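Local coordinates for protein putative fimbrium anchoring subunit Fim4B (Bacteroides ovatus, PDB 5CAG) that probably serves as the membrane-attached anchoring subunit of a fimbrium on the bacterial outer membrane, at residues S116-N121 / L140-K145. Residues are numbered along the deposited sequence; the frame is centred on the assembly and turned at random.
Sequences SLYVLN and LESVVK. With SO4 (sulfate ion), chain D.
V119 and E141 form an antiparallel hydrogen-bonded pair, with V119 N to E141 O and E141 N to V119 O both 2.8 Å, while Y118 and S142 make the adjoining non-hydrogen-bonded pair. The pairing reaches V143, whose N lies 3.0 Å from L117 O at an N-H...O angle of 159°, although V143, with a psi of 12° far from extended geometry, breaks the strand between S142 and V144. On the face carrying V119, the valines V119 and V143 cross at about a right angle, CG2 to CG2 4.0 Å. V143 CG2 also meets L117 CD2 at 3.7 Å; a chi1 of -66° places this methyl between the backbone N and the carbonyl carbon of V143. Y173 of strand 172-174 covers both valines. On the other face, Y118 extends its ring past S142, with Y118 CE1 3.9 Å from S142 CB, and Y118 CB packs 3.8 Å from L140 CD2. The ring's far end reaches a sulfate, probably from the crystallisation liquor, through a weak hydrogen bond from Y118 OH to sulfate O3 of 3.2 Å. E141 OE2 makes a salt bridge with K206 NZ and a hydrogen bond with E210 N. Three backbone bonds thus set the register of hairpin 118-127/134-154; the valines and L117 pack on E141's face, Y118 on L140 and S142 opposite, and K206 probably stabilises the buried carboxylate's charge.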
loop_
_atom_site.group_PDB
_atom_site.type_symbol
_atom_site.label_atom_id
_atom_site.label_comp_id
_atom_site.label_asym_id
_atom_site.label_seq_id
_atom_site.Cartn_x
_atom_site.Cartn_y
_atom_site.Cartn_z
ATOM N N SER A 116 -2.998 -5.083 -3.977
ATOM C CA SER A 116 -2.884 -3.976 -4.921
ATOM C C SER A 116 -3.850 -2.816 -4.648
ATOM O O SER A 116 -5.045 -3.020 -4.459
ATOM C CB SER A 116 -3.009 -4.471 -6.351
ATOM O OG SER A 116 -1.937 -5.371 -6.587
ATOM N N LEU A 117 -3.277 -1.595 -4.565
ATOM C CA LEU A 117 -4.006 -0.332 -4.373
ATOM C C LEU A 117 -3.614 0.631 -5.483
ATOM O O LEU A 117 -2.422 0.732 -5.834
ATOM C CB LEU A 117 -3.766 0.289 -2.988
ATOM C CG LEU A 117 -4.574 1.516 -2.627
ATOM C CD1 LEU A 117 -6.056 1.194 -2.361
ATOM C CD2 LEU A 117 -3.983 2.160 -1.456
ATOM N N TYR A 118 -4.646 1.259 -6.088
ATOM C CA TYR A 118 -4.520 2.215 -7.180
ATOM C C TYR A 118 -5.086 3.525 -6.714
ATOM O O TYR A 118 -6.209 3.565 -6.222
ATOM C CB TYR A 118 -5.204 1.713 -8.450
ATOM C CG TYR A 118 -4.764 0.324 -8.834
ATOM C CD1 TYR A 118 -3.550 0.105 -9.479
ATOM C CD2 TYR A 118 -5.547 -0.783 -8.521
ATOM C CE1 TYR A 118 -3.136 -1.185 -9.819
ATOM C CE2 TYR A 118 -5.132 -2.076 -8.834
ATOM C CZ TYR A 118 -3.930 -2.275 -9.485
ATOM O OH TYR A 118 -3.574 -3.569 -9.793
ATOM N N VAL A 119 -4.275 4.572 -6.734
ATOM C CA VAL A 119 -4.701 5.853 -6.200
ATOM C C VAL A 119 -4.469 6.975 -7.202
ATOM O O VAL A 119 -3.506 6.957 -7.975
ATOM C CB VAL A 119 -3.976 6.140 -4.841
ATOM C CG1 VAL A 119 -4.135 7.593 -4.376
ATOM C CG2 VAL A 119 -4.457 5.199 -3.753
ATOM N N LEU A 120 -5.381 7.955 -7.152
ATOM C CA LEU A 120 -5.307 9.260 -7.778
ATOM C C LEU A 120 -5.678 10.282 -6.715
ATOM O O LEU A 120 -6.725 10.135 -6.068
ATOM C CB LEU A 120 -6.177 9.416 -9.028
ATOM C CG LEU A 120 -6.318 10.869 -9.508
ATOM C CD1 LEU A 120 -5.022 11.390 -10.082
ATOM C CD2 LEU A 120 -7.433 11.020 -10.479
ATOM N N ASN A 121 -4.812 11.278 -6.491
ATOM C CA ASN A 121 -5.139 12.334 -5.537
ATOM C C ASN A 121 -4.733 13.686 -6.116
ATOM O O ASN A 121 -3.573 13.880 -6.517
ATOM C CB ASN A 121 -4.557 12.100 -4.148
ATOM C CG ASN A 121 -3.071 12.207 -4.050
ATOM O OD1 ASN A 121 -2.322 11.301 -4.449
ATOM N ND2 ASN A 121 -2.628 13.307 -3.472
ATOM N N LEU A 140 -5.212 5.684 -12.859
ATOM C CA LEU A 140 -4.840 5.596 -11.456
ATOM C C LEU A 140 -3.421 5.120 -11.330
ATOM O O LEU A 140 -2.852 4.642 -12.311
ATOM C CB LEU A 140 -5.814 4.701 -10.720
ATOM C CG LEU A 140 -6.862 5.421 -9.904
ATOM C CD1 LEU A 140 -7.709 6.336 -10.762
ATOM C CD2 LEU A 140 -7.745 4.432 -9.214
ATOM N N GLU A 141 -2.813 5.303 -10.163
ATOM C CA GLU A 141 -1.417 4.910 -10.000
ATOM C C GLU A 141 -1.273 3.739 -9.016
ATOM O O GLU A 141 -1.877 3.775 -7.944
ATOM C CB GLU A 141 -0.586 6.124 -9.543
ATOM C CG GLU A 141 0.750 5.781 -8.911
ATOM C CD GLU A 141 1.519 6.930 -8.303
ATOM O OE1 GLU A 141 0.913 7.972 -7.952
ATOM O OE2 GLU A 141 2.738 6.742 -8.104
ATOM N N SER A 142 -0.447 2.713 -9.367
ATOM C CA SER A 142 -0.213 1.616 -8.444
ATOM C C SER A 142 0.715 2.109 -7.365
ATOM O O SER A 142 1.857 2.449 -7.657
ATOM C CB SER A 142 0.339 0.385 -9.139
ATOM O OG SER A 142 0.343 -0.652 -8.168
ATOM N N VAL A 143 0.205 2.232 -6.131
ATOM C CA VAL A 143 0.993 2.749 -5.009
ATOM C C VAL A 143 1.576 1.617 -4.137
ATOM O O VAL A 143 2.091 1.885 -3.060
ATOM C CB VAL A 143 0.159 3.730 -4.178
ATOM C CG1 VAL A 143 -0.161 4.976 -4.987
ATOM C CG2 VAL A 143 -1.116 3.072 -3.673
ATOM N N VAL A 144 1.521 0.366 -4.609
ATOM C CA VAL A 144 2.085 -0.767 -3.878
ATOM C C VAL A 144 3.239 -1.354 -4.680
ATOM O O VAL A 144 3.020 -1.792 -5.811
ATOM C CB VAL A 144 1.035 -1.848 -3.564
ATOM C CG1 VAL A 144 1.695 -3.047 -2.900
ATOM C CG2 VAL A 144 -0.090 -1.303 -2.705
ATOM N N LYS A 145 4.459 -1.357 -4.097
ATOM C CA LYS A 145 5.681 -1.915 -4.701
ATOM C C LYS A 145 5.810 -3.402 -4.312
ATOM O O LYS A 145 5.585 -3.736 -3.150
ATOM C CB LYS A 145 6.956 -1.129 -4.261
ATOM C CG LYS A 145 7.167 0.291 -4.855
ATOM C CD LYS A 145 8.641 0.812 -4.700
ATOM C CE LYS A 145 9.017 2.122 -5.435
ATOM N NZ LYS A 145 9.115 3.355 -4.555
HETATM S S SO4 D . -0.761 -6.223 -11.524
HETATM O O1 SO4 D . -1.404 -7.154 -10.588
HETATM O O2 SO4 D . -1.373 -6.332 -12.844
HETATM O O3 SO4 D . -0.901 -4.852 -11.018
HETATM O O4 SO4 D . 0.655 -6.554 -11.653
#